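Local structure of endonuclease NucS (2VLD) at residues I90-R93 with Y97-L100; P10-I15 with F84-M89; G168-L173 with E197-N202. The protein cleaves single-stranded 3' and 5' extremities of branched DNA as a homodimeric endonuclease that binds single-stranded DNA and interacts with PCNA. The protein carries 2 engineered substitutions. All blocks are in the same frame, centred on the assembly; numbering follows the deposited sequence.

Contact 1 (I90-R93 with Y97-L100)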
ATOM      1  N   ILE A  90       0.850   5.390  15.379  1.00 59.55           N
ATOM      2  CA  ILE A  90      -0.350   6.042  14.908  1.00 58.78           C
ATOM      3  C   ILE A  90      -1.488   5.605  15.815  1.00 58.92           C
ATOM      4  O   ILE A  90      -1.772   4.408  15.944  1.00 58.50           O
ATOM      5  CB  ILE A  90      -0.578   5.835  13.363  1.00 58.27           C
ATOM      6  CG1 ILE A  90      -1.719   6.709  12.848  1.00 58.31           C
ATOM      7  CG2 ILE A  90      -0.850   4.421  13.020  1.00 59.00           C
ATOM      8  CD1 ILE A  90      -1.374   7.486  11.533  1.00 57.08           C
ATOM      9  N   SER A  91      -2.072   6.581  16.502  1.00 59.50           N
ATOM     10  CA  SER A  91      -3.176   6.335  17.408  1.00 61.00           C
ATOM     11  C   SER A  91      -4.429   6.974  16.861  1.00 63.21           C
ATOM     12  O   SER A  91      -4.437   8.150  16.484  1.00 63.17           O
ATOM     13  CB  SER A  91      -2.903   6.899  18.809  1.00 60.22           C
ATOM     14  OG  SER A  91      -1.643   6.488  19.291  1.00 58.12           O
ATOM     15  N   ILE A  92      -5.488   6.182  16.807  1.00 66.39           N
ATOM     16  CA  ILE A  92      -6.817   6.706  16.609  1.00 69.68           C
ATOM     17  C   ILE A  92      -7.522   6.512  17.954  1.00 72.30           C
ATOM     18  O   ILE A  92      -7.869   5.407  18.347  1.00 72.72           O
ATOM     19  CB  ILE A  92      -7.548   6.113  15.306  1.00 69.49           C
ATOM     20  CG1 ILE A  92      -8.850   6.867  14.985  1.00 70.61           C
ATOM     21  CG2 ILE A  92      -7.792   4.606  15.382  1.00 69.70           C
ATOM     22  CD1 ILE A  92      -9.248   6.949  13.481  1.00 69.13           C
ATOM     23  N   ARG A  93      -7.645   7.586  18.713  1.00 75.94           N
ATOM     24  CA  ARG A  93      -8.572   7.556  19.834  1.00 79.65           C
ATOM     25  C   ARG A  93      -9.860   8.185  19.374  1.00 81.83           C
ATOM     26  O   ARG A  93     -10.524   8.899  20.135  1.00 82.54           O
ATOM     27  CB  ARG A  93      -8.032   8.238  21.092  1.00 79.66           C
ATOM     28  CG  ARG A  93      -7.004   9.317  20.883  1.00 80.83           C
ATOM     29  CD  ARG A  93      -6.366   9.535  22.214  1.00 83.41           C
ATOM     30  NE  ARG A  93      -4.928   9.753  22.176  1.00 85.13           N
ATOM     31  CZ  ARG A  93      -4.089   9.253  23.079  1.00 86.96           C
ATOM     32  NH1 ARG A  93      -4.549   8.486  24.065  1.00 88.22           N
ATOM     33  NH2 ARG A  93      -2.788   9.498  22.992  1.00 87.38           N
ATOM     34  N   TYR A  97     -10.419   3.048  20.567  1.00 72.78           N
ATOM     35  CA  TYR A  97      -9.016   3.381  20.756  1.00 68.84           C
ATOM     36  C   TYR A  97      -8.202   2.377  19.971  1.00 67.81           C
ATOM     37  O   TYR A  97      -8.455   1.180  20.044  1.00 68.01           O
ATOM     38  CB  TYR A  97      -8.617   3.342  22.236  1.00 66.94           C
ATOM     39  CG  TYR A  97      -7.118   3.373  22.466  1.00 63.38           C
ATOM     40  CD1 TYR A  97      -6.412   4.575  22.421  1.00 60.67           C
ATOM     41  CD2 TYR A  97      -6.402   2.195  22.718  1.00 58.95           C
ATOM     42  CE1 TYR A  97      -5.024   4.614  22.629  1.00 60.23           C
ATOM     43  CE2 TYR A  97      -5.009   2.216  22.913  1.00 57.08           C
ATOM     44  CZ  TYR A  97      -4.328   3.427  22.869  1.00 60.33           C
ATOM     45  OH  TYR A  97      -2.960   3.462  23.073  1.00 61.66           O
ATOM     46  N   GLU A  98      -7.222   2.863  19.219  1.00 66.18           N
ATOM     47  CA  GLU A  98      -6.363   1.992  18.439  1.00 64.57           C
ATOM     48  C   GLU A  98      -4.940   2.502  18.395  1.00 62.59           C
ATOM     49  O   GLU A  98      -4.709   3.681  18.131  1.00 62.23           O
ATOM     50  CB  GLU A  98      -6.886   1.864  17.016  1.00 65.23           C
ATOM     51  CG  GLU A  98      -8.168   1.061  16.879  1.00 68.59           C
ATOM     52  CD  GLU A  98      -8.558   0.867  15.432  1.00 72.98           C
ATOM     53  OE1 GLU A  98      -7.871   0.093  14.733  1.00 73.07           O
ATOM     54  OE2 GLU A  98      -9.547   1.496  14.996  1.00 76.19           O
ATOM     55  N   ARG A  99      -3.987   1.601  18.632  1.00 60.17           N
ATOM     56  CA  ARG A  99      -2.576   1.957  18.612  1.00 58.03           C
ATOM     57  C   ARG A  99      -1.782   1.050  17.696  1.00 56.89           C
ATOM     58  O   ARG A  99      -1.709  -0.152  17.917  1.00 56.45           O
ATOM     59  CB  ARG A  99      -1.973   1.903  20.023  1.00 58.12           C
ATOM     60  CG  ARG A  99      -0.833   2.891  20.233  1.00 57.97           C
ATOM     61  CD  ARG A  99      -0.228   2.786  21.626  1.00 57.07           C
ATOM     62  NE  ARG A  99       0.963   1.948  21.588  1.00 55.69           N
ATOM     63  CZ  ARG A  99       2.201   2.398  21.744  1.00 54.81           C
ATOM     64  NH1 ARG A  99       2.424   3.680  21.983  1.00 55.81           N
ATOM     65  NH2 ARG A  99       3.219   1.561  21.674  1.00 52.46           N
ATOM     66  N   LEU A 100      -1.173   1.636  16.675  1.00 55.47           N
ATOM     67  CA  LEU A 100      -0.280   0.891  15.836  1.00 54.53           C
ATOM     68  C   LEU A 100       1.127   1.443  15.972  1.00 54.73           C
ATOM     69  O   LEU A 100       1.374   2.602  15.673  1.00 54.41           O
ATOM     70  CB  LEU A 100      -0.754   0.925  14.376  1.00 54.44           C
ATOM     71  CG  LEU A 100      -0.016   0.033  13.373  1.00 52.65           C
ATOM     72  CD1 LEU A 100      -0.085  -1.392  13.826  1.00 49.81           C
ATOM     73  CD2 LEU A 100      -0.624   0.175  12.000  1.00 54.07           C
TER
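I90 and L100, like I92 and E98, face each other as antiparallel hydrogen-bonded pairs in a beta hairpin of the N-terminal PH-like domain, with S91 and R99 forming the non-hydrogen-bonded pair between them. The strand axes approach to 4.8 Å and their directions differ by 171°.

Four backbone hydrogen bonds hold the ladder. I90 N to L100 O and the return bond L100 N to I90 O are both 2.9 Å and nearly straight. Toward the turn, I92 N to E98 O measures 2.9 Å, and E98 N to I92 O is the most bent of the four, 138° at the hydrogen. The CA-H groups of S91 and Y97 add contacts to E98 O and I92 O.

Among the side chains, the methyl CG2 of I90 touches L100 CB at 3.8 Å. Both residues also touch F62 of strand 62-65. I92 and E98 run alongside each other; with CG1 anti to the backbone N (chi1 -170°), I92 turns CG2 across the ladder, against CB and the carboxylate of E98. The far oxygen of that carboxylate, OE1, is taken by Y39 OH. On the other face, S91 OG lies 3.8 Å from the aliphatic CG of R99, whose guanidinium is paired with E101.

Near the turn the R93 and Y97 side chains run side by side, guanidinium and ring planes 48° apart, and both residues also pack on the second subunit, at H156 and G157. Their nearest atoms are R93 NH1 and Y97 CE1, 4.2 Å apart.

Contact 2 (P10-I15 with F84-M89). Engineered in segment 84-89: M89 (natural residue Ile).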
ATOM      1  N   PRO A  10      18.845   7.089   8.081  1.00 85.55           N
ATOM      2  CA  PRO A  10      18.592   8.138   9.056  1.00 85.36           C
ATOM      3  C   PRO A  10      18.856   7.765  10.522  1.00 85.48           C
ATOM      4  O   PRO A  10      18.649   6.620  10.930  1.00 85.25           O
ATOM      5  CB  PRO A  10      17.098   8.401   8.851  1.00 85.07           C
ATOM      6  CG  PRO A  10      16.549   7.076   8.238  1.00 84.83           C
ATOM      7  CD  PRO A  10      17.720   6.149   8.030  1.00 85.33           C
ATOM      8  N   SER A  11      19.312   8.738  11.303  1.00 85.95           N
ATOM      9  CA  SER A  11      19.330   8.596  12.750  1.00 86.56           C
ATOM     10  C   SER A  11      18.031   9.198  13.276  1.00 87.07           C
ATOM     11  O   SER A  11      17.233   9.722  12.496  1.00 86.97           O
ATOM     12  CB  SER A  11      20.532   9.312  13.348  1.00 86.43           C
ATOM     13  OG  SER A  11      20.236  10.678  13.575  1.00 86.97           O
ATOM     14  N   GLU A  12      17.828   9.127  14.591  1.00 87.84           N
ATOM     15  CA  GLU A  12      16.632   9.676  15.245  1.00 89.07           C
ATOM     16  C   GLU A  12      16.483  11.179  15.032  1.00 88.67           C
ATOM     17  O   GLU A  12      15.377  11.673  14.814  1.00 88.87           O
ATOM     18  CB  GLU A  12      16.635   9.375  16.746  1.00 89.00           C
ATOM     19  CG  GLU A  12      16.692   7.888  17.101  1.00 91.04           C
ATOM     20  CD  GLU A  12      16.361   7.619  18.563  1.00 92.08           C
ATOM     21  OE1 GLU A  12      16.049   8.578  19.310  1.00 94.66           O
ATOM     22  OE2 GLU A  12      16.408   6.437  18.965  1.00 95.16           O
ATOM     23  N   GLU A  13      17.598  11.902  15.108  1.00 88.62           N
ATOM     24  CA  GLU A  13      17.625  13.311  14.735  1.00 88.49           C
ATOM     25  C   GLU A  13      16.980  13.501  13.358  1.00 87.56           C
ATOM     26  O   GLU A  13      16.058  14.305  13.204  1.00 87.47           O
ATOM     27  CB  GLU A  13      19.061  13.838  14.722  1.00 89.03           C
ATOM     28  CG  GLU A  13      19.590  14.311  16.069  1.00 91.63           C
ATOM     29  CD  GLU A  13      20.640  15.412  15.921  1.00 95.03           C
ATOM     30  OE1 GLU A  13      20.995  15.757  14.768  1.00 96.35           O
ATOM     31  OE2 GLU A  13      21.106  15.939  16.953  1.00 95.97           O
ATOM     32  N   GLU A  14      17.460  12.734  12.376  1.00 86.44           N
ATOM     33  CA  GLU A  14      16.990  12.819  10.992  1.00 85.40           C
ATOM     34  C   GLU A  14      15.492  12.546  10.830  1.00 84.21           C
ATOM     35  O   GLU A  14      14.768  13.373  10.273  1.00 84.27           O
ATOM     36  CB  GLU A  14      17.788  11.876  10.082  1.00 85.69           C
ATOM     37  CG  GLU A  14      19.001  12.499   9.403  1.00 86.72           C
ATOM     38  CD  GLU A  14      20.310  11.972   9.945  1.00 87.87           C
ATOM     39  OE1 GLU A  14      20.881  11.051   9.321  1.00 87.31           O
ATOM     40  OE2 GLU A  14      20.764  12.470  10.998  1.00 90.04           O
ATOM     41  N   ILE A  15      15.039  11.388  11.310  1.00 82.61           N
ATOM     42  CA  ILE A  15      13.640  10.986  11.179  1.00 80.79           C
ATOM     43  C   ILE A  15      12.692  12.087  11.643  1.00 81.13           C
ATOM     44  O   ILE A  15      11.790  12.466  10.901  1.00 80.92           O
ATOM     45  CB  ILE A  15      13.344   9.658  11.911  1.00 80.12           C
ATOM     46  CG1 ILE A  15      14.127   8.516  11.252  1.00 77.66           C
ATOM     47  CG2 ILE A  15      11.848   9.352  11.876  1.00 78.63           C
ATOM     48  CD1 ILE A  15      14.375   7.318  12.140  1.00 72.59           C
ATOM     49  N   PHE A  84       6.555  10.226  17.219  1.00 72.84           N
ATOM     50  CA  PHE A  84       7.872   9.577  17.127  1.00 74.16           C
ATOM     51  C   PHE A  84       8.741   9.683  18.398  1.00 75.46           C
ATOM     52  O   PHE A  84       8.797  10.745  19.020  1.00 75.75           O
ATOM     53  CB  PHE A  84       8.625  10.107  15.902  1.00 73.84           C
ATOM     54  CG  PHE A  84       9.985   9.506  15.717  1.00 72.97           C
ATOM     55  CD1 PHE A  84      10.143   8.134  15.562  1.00 72.76           C
ATOM     56  CD2 PHE A  84      11.109  10.310  15.696  1.00 72.60           C
ATOM     57  CE1 PHE A  84      11.406   7.573  15.398  1.00 72.86           C
ATOM     58  CE2 PHE A  84      12.374   9.761  15.530  1.00 72.57           C
ATOM     59  CZ  PHE A  84      12.522   8.391  15.383  1.00 72.91           C
ATOM     60  N   LYS A  85       9.420   8.576  18.752  1.00 76.81           N
ATOM     61  CA  LYS A  85      10.287   8.464  19.952  1.00 77.74           C
ATOM     62  C   LYS A  85      11.272   7.254  19.929  1.00 77.78           C
ATOM     63  O   LYS A  85      11.673   6.756  20.988  1.00 78.07           O
ATOM     64  CB  LYS A  85       9.416   8.383  21.216  1.00 78.37           C
ATOM     65  CG  LYS A  85      10.104   8.879  22.488  1.00 79.89           C
ATOM     66  CD  LYS A  85       9.696   8.077  23.727  1.00 81.00           C
ATOM     67  CE  LYS A  85      10.432   8.603  24.966  1.00 82.26           C
ATOM     68  NZ  LYS A  85      10.304   7.711  26.154  1.00 83.85           N
ATOM     69  N   GLU A  86      11.685   6.820  18.731  1.00 77.57           N
ATOM     70  CA  GLU A  86      12.333   5.498  18.478  1.00 77.00           C
ATOM     71  C   GLU A  86      11.302   4.480  17.917  1.00 75.28           C
ATOM     72  O   GLU A  86      11.637   3.409  17.389  1.00 74.93           O
ATOM     73  CB  GLU A  86      13.085   4.966  19.715  1.00 77.82           C
ATOM     74  CG  GLU A  86      13.306   3.445  19.781  1.00 81.88           C
ATOM     75  CD  GLU A  86      14.099   2.875  18.599  1.00 87.12           C
ATOM     76  OE1 GLU A  86      14.498   3.642  17.690  1.00 88.45           O
ATOM     77  OE2 GLU A  86      14.304   1.642  18.582  1.00 88.63           O
ATOM     78  N   ASN A  87      10.036   4.849  18.036  1.00 73.08           N
ATOM     79  CA  ASN A  87       8.973   4.144  17.373  1.00 70.89           C
ATOM     80  C   ASN A  87       8.125   5.179  16.639  1.00 69.21           C
ATOM     81  O   ASN A  87       8.073   6.342  17.049  1.00 69.05           O
ATOM     82  CB  ASN A  87       8.150   3.349  18.395  1.00 71.07           C
ATOM     83  CG  ASN A  87       7.073   4.199  19.096  1.00 71.60           C
ATOM     84  OD1 ASN A  87       7.150   5.432  19.131  1.00 73.06           O
ATOM     85  ND2 ASN A  87       6.065   3.535  19.658  1.00 69.81           N
ATOM     86  N   SER A  88       7.502   4.783  15.539  1.00 66.98           N
ATOM     87  CA  SER A  88       6.427   5.588  14.990  1.00 65.04           C
ATOM     88  C   SER A  88       5.144   4.956  15.510  1.00 64.04           C
ATOM     89  O   SER A  88       4.967   3.735  15.401  1.00 63.61           O
ATOM     90  CB  SER A  88       6.464   5.616  13.464  1.00 64.87           C
ATOM     91  OG  SER A  88       7.669   6.197  13.006  1.00 64.48           O
HETATM   92  N   MSE A  89       4.285   5.772  16.117  1.00 62.59           N
HETATM   93  CA  MSE A  89       2.960   5.337  16.523  1.00 62.58           C
HETATM   94  C   MSE A  89       1.895   6.100  15.765  1.00 60.49           C
HETATM   95  O   MSE A  89       2.002   7.308  15.548  1.00 60.02           O
HETATM   96  CB  MSE A  89       2.712   5.560  18.016  1.00 61.84           C
HETATM   97  CG  MSE A  89       3.609   4.809  18.981  1.00 62.11           C
HETATM   98 SE   MSE A  89       4.727   6.026  20.033  1.00 70.78          SE
HETATM   99  CE  MSE A  89       3.651   6.339  21.653  1.00 65.38           C
TER
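E12 and I15, in the first turn of helix 12-25, approach F84 and E86 with their backbones well apart: CA of E12 is 6.8 Å from CA of E86, and CA of I15 is 8.4 Å from CA of F84, so side chains bridge most of the gap. The helix packs against the end of strand 81-84 and the turn that leads into strand 87-92.

The F84 ring carries most of the contact. With CG anti to the backbone N (chi1 180°), it reaches toward the helix and receives I15 CG2 over one face, a CH-pi contact 3.7 Å from the ring centroid and 14° off the normal. I15 crosses the ring at about a right angle, and its CB and CD1 also touch the rim near CZ. At the ring edge, in its plane, E12 O lies 3.6 Å from F84 CE2. K16 and L19 of the same helix extend the packing on F84.

Farther out, E12 OE2 stands 3.6 Å from E86 OE1, the two carboxylate planes only 16° apart. The contact thus rests mainly on apolar packing of I15 and F84, while the glutamates, if both ionised, would probably repel each other and work against it.

Contact 3 (G168-L173 with E197-N202)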
ATOM      1  N   GLY A 168     -17.643  -6.174 -44.827  1.00 71.89           N
ATOM      2  CA  GLY A 168     -17.747  -7.202 -43.790  1.00 71.23           C
ATOM      3  C   GLY A 168     -16.520  -7.346 -42.905  1.00 70.66           C
ATOM      4  O   GLY A 168     -16.444  -8.278 -42.101  1.00 70.73           O
ATOM      5  N   ASN A 169     -15.557  -6.436 -43.058  1.00 69.90           N
ATOM      6  CA  ASN A 169     -14.373  -6.381 -42.191  1.00 69.09           C
ATOM      7  C   ASN A 169     -14.743  -5.924 -40.787  1.00 67.60           C
ATOM      8  O   ASN A 169     -15.622  -5.079 -40.610  1.00 67.68           O
ATOM      9  CB  ASN A 169     -13.329  -5.397 -42.741  1.00 69.76           C
ATOM     10  CG  ASN A 169     -12.786  -5.799 -44.095  1.00 71.30           C
ATOM     11  OD1 ASN A 169     -12.341  -6.936 -44.286  1.00 73.23           O
ATOM     12  ND2 ASN A 169     -12.796  -4.857 -45.040  1.00 71.54           N
ATOM     13  N   ILE A 170     -14.051  -6.461 -39.793  1.00 65.54           N
ATOM     14  CA  ILE A 170     -14.238  -6.001 -38.423  1.00 63.35           C
ATOM     15  C   ILE A 170     -13.562  -4.651 -38.237  1.00 61.41           C
ATOM     16  O   ILE A 170     -12.398  -4.472 -38.594  1.00 61.13           O
ATOM     17  CB  ILE A 170     -13.752  -7.047 -37.395  1.00 63.64           C
ATOM     18  CG1 ILE A 170     -14.809  -8.141 -37.265  1.00 63.99           C
ATOM     19  CG2 ILE A 170     -13.482  -6.401 -36.044  1.00 63.76           C
ATOM     20  CD1 ILE A 170     -14.343  -9.367 -36.563  1.00 66.18           C
ATOM     21  N   VAL A 171     -14.319  -3.696 -37.707  1.00 59.02           N
ATOM     22  CA  VAL A 171     -13.807  -2.367 -37.453  1.00 56.63           C
ATOM     23  C   VAL A 171     -13.792  -2.116 -35.962  1.00 55.51           C
ATOM     24  O   VAL A 171     -14.829  -2.180 -35.290  1.00 55.14           O
ATOM     25  CB  VAL A 171     -14.651  -1.285 -38.151  1.00 56.76           C
ATOM     26  CG1 VAL A 171     -14.273   0.115 -37.651  1.00 56.25           C
ATOM     27  CG2 VAL A 171     -14.495  -1.380 -39.660  1.00 56.19           C
ATOM     28  N   VAL A 172     -12.598  -1.826 -35.459  1.00 53.93           N
ATOM     29  CA  VAL A 172     -12.393  -1.381 -34.089  1.00 52.52           C
ATOM     30  C   VAL A 172     -12.381   0.147 -34.032  1.00 51.71           C
ATOM     31  O   VAL A 172     -11.645   0.777 -34.781  1.00 51.50           O
ATOM     32  CB  VAL A 172     -11.065  -1.939 -33.566  1.00 51.96           C
ATOM     33  CG1 VAL A 172     -10.642  -1.252 -32.286  1.00 53.60           C
ATOM     34  CG2 VAL A 172     -11.206  -3.387 -33.335  1.00 51.34           C
ATOM     35  N   LEU A 173     -13.200   0.735 -33.164  1.00 51.36           N
ATOM     36  CA  LEU A 173     -13.124   2.180 -32.867  1.00 51.29           C
ATOM     37  C   LEU A 173     -12.584   2.432 -31.461  1.00 52.11           C
ATOM     38  O   LEU A 173     -13.063   1.854 -30.484  1.00 52.80           O
ATOM     39  CB  LEU A 173     -14.484   2.871 -32.987  1.00 50.35           C
ATOM     40  CG  LEU A 173     -15.329   2.851 -34.254  1.00 49.01           C
ATOM     41  CD1 LEU A 173     -16.542   3.760 -34.056  1.00 47.94           C
ATOM     42  CD2 LEU A 173     -14.533   3.273 -35.474  1.00 45.80           C
ATOM     43  N   GLU A 197      -5.082 -11.609 -34.811  1.00 71.30           N
ATOM     44  CA  GLU A 197      -4.763 -12.977 -34.419  1.00 73.16           C
ATOM     45  C   GLU A 197      -5.999 -13.848 -34.317  1.00 73.31           C
ATOM     46  O   GLU A 197      -5.900 -15.054 -34.142  1.00 73.30           O
ATOM     47  CB  GLU A 197      -4.031 -13.006 -33.074  1.00 73.75           C
ATOM     48  CG  GLU A 197      -2.641 -12.413 -33.119  1.00 77.84           C
ATOM     49  CD  GLU A 197      -1.649 -13.185 -32.279  1.00 82.87           C
ATOM     50  OE1 GLU A 197      -1.974 -13.498 -31.112  1.00 85.02           O
ATOM     51  OE2 GLU A 197      -0.545 -13.475 -32.792  1.00 84.52           O
ATOM     52  N   GLU A 198      -7.170 -13.239 -34.417  1.00 74.14           N
ATOM     53  CA  GLU A 198      -8.401 -13.992 -34.248  1.00 74.96           C
ATOM     54  C   GLU A 198      -9.217 -14.160 -35.521  1.00 75.02           C
ATOM     55  O   GLU A 198      -9.717 -15.249 -35.788  1.00 75.08           O
ATOM     56  CB  GLU A 198      -9.265 -13.385 -33.142  1.00 75.06           C
ATOM     57  CG  GLU A 198     -10.407 -14.306 -32.726  1.00 76.25           C
ATOM     58  CD  GLU A 198     -11.121 -13.880 -31.458  1.00 77.24           C
ATOM     59  OE1 GLU A 198     -10.755 -12.850 -30.846  1.00 79.21           O
ATOM     60  OE2 GLU A 198     -12.064 -14.603 -31.073  1.00 78.92           O
ATOM     61  N   TYR A 199      -9.339 -13.090 -36.301  1.00 75.33           N
ATOM     62  CA  TYR A 199     -10.183 -13.089 -37.502  1.00 75.66           C
ATOM     63  C   TYR A 199      -9.412 -12.933 -38.821  1.00 75.66           C
ATOM     64  O   TYR A 199     -10.012 -12.916 -39.900  1.00 75.61           O
ATOM     65  CB  TYR A 199     -11.253 -11.995 -37.390  1.00 76.11           C
ATOM     66  CG  TYR A 199     -12.248 -12.210 -36.271  1.00 76.79           C
ATOM     67  CD1 TYR A 199     -12.024 -11.671 -35.000  1.00 77.22           C
ATOM     68  CD2 TYR A 199     -13.417 -12.943 -36.484  1.00 77.34           C
ATOM     69  CE1 TYR A 199     -12.934 -11.862 -33.968  1.00 77.67           C
ATOM     70  CE2 TYR A 199     -14.339 -13.142 -35.458  1.00 78.38           C
ATOM     71  CZ  TYR A 199     -14.092 -12.599 -34.203  1.00 78.38           C
ATOM     72  OH  TYR A 199     -15.000 -12.792 -33.180  1.00 78.53           O
ATOM     73  N   GLY A 200      -8.090 -12.821 -38.737  1.00 75.81           N
ATOM     74  CA  GLY A 200      -7.260 -12.665 -39.928  1.00 76.34           C
ATOM     75  C   GLY A 200      -6.816 -11.232 -40.103  1.00 76.65           C
ATOM     76  O   GLY A 200      -7.010 -10.411 -39.214  1.00 76.96           O
ATOM     77  N   GLU A 201      -6.234 -10.931 -41.259  1.00 77.02           N
ATOM     78  CA  GLU A 201      -5.616  -9.631 -41.508  1.00 77.35           C
ATOM     79  C   GLU A 201      -6.627  -8.507 -41.763  1.00 76.64           C
ATOM     80  O   GLU A 201      -6.261  -7.327 -41.746  1.00 76.62           O
ATOM     81  CB  GLU A 201      -4.613  -9.739 -42.668  1.00 78.01           C
ATOM     82  CG  GLU A 201      -3.514  -8.666 -42.686  1.00 81.03           C
ATOM     83  CD  GLU A 201      -2.422  -8.889 -41.637  1.00 85.16           C
ATOM     84  OE1 GLU A 201      -2.455  -9.916 -40.920  1.00 86.45           O
ATOM     85  OE2 GLU A 201      -1.523  -8.026 -41.532  1.00 86.85           O
ATOM     86  N   ASN A 202      -7.890  -8.867 -41.985  1.00 75.77           N
ATOM     87  CA  ASN A 202      -8.915  -7.876 -42.325  1.00 74.91           C
ATOM     88  C   ASN A 202      -9.698  -7.320 -41.138  1.00 73.37           C
ATOM     89  O   ASN A 202     -10.894  -7.585 -40.961  1.00 73.68           O
ATOM     90  CB  ASN A 202      -9.848  -8.408 -43.415  1.00 75.63           C
ATOM     91  CG  ASN A 202      -9.164  -8.519 -44.765  1.00 76.99           C
ATOM     92  OD1 ASN A 202      -8.160  -7.849 -45.041  1.00 77.94           O
ATOM     93  ND2 ASN A 202      -9.711  -9.368 -45.618  1.00 77.42           N
TER
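I170 lays its CD1 methyl over the centre of the Y199 ring, joining the first strand of a beta-alpha-beta unit (170-175, 182-199, 203-209) to the end of its helix, in the C-terminal nuclease domain of the PDDEXK clan. CD1 is 3.5 Å from the ring centroid and 11° off its normal, a CH-pi contact over the face. The two side chains cross at about a right angle, which presents the end of the isoleucine to the ring rather than its flank.

Just after the helix, G200 takes a positive phi (103°) with psi -170°, where a side chain would jam against the preceding carbonyl oxygen; the chain then turns back to N202 beside the start of strand 170-175. N169 places CG anti to its carbonyl carbon (chi1 -63°), bringing the amide to N202, with the two amide planes 66° apart. N169 CB also lies 3.7 Å from N202 O. A glycine in place of N169 would probably leave N202 CB without its neighbour, cost the hydrogen bond that ND2 makes elsewhere and open a gap here. The N169 amide turns OD1 to N202 CB, 3.0 Å away in the model, a van der Waals contact and not a hydrogen bond.

Overall arrangement
Contacts 1 and 2 share strand 87-92 and belong to one antiparallel sheet in the N-terminal half, their centres 18 Å apart. Contact 2 sits where that strand begins, against helix 12-25, and contact 1 where it ends, pairing with strand 98-104; the two meet where L100 O lies 4.0 Å from CB of the engineered selenomethionine M89. Contact 3 lies in the C-terminal domain, about 58 Å from contact 1 and 60 Å from contact 2 between centres, on the opposite side of the chain's centre. The contacts thus fall in the two domains of the protein, with the single-stranded DNA binding site in the N-terminal region and the nuclease active site in the C-terminal region.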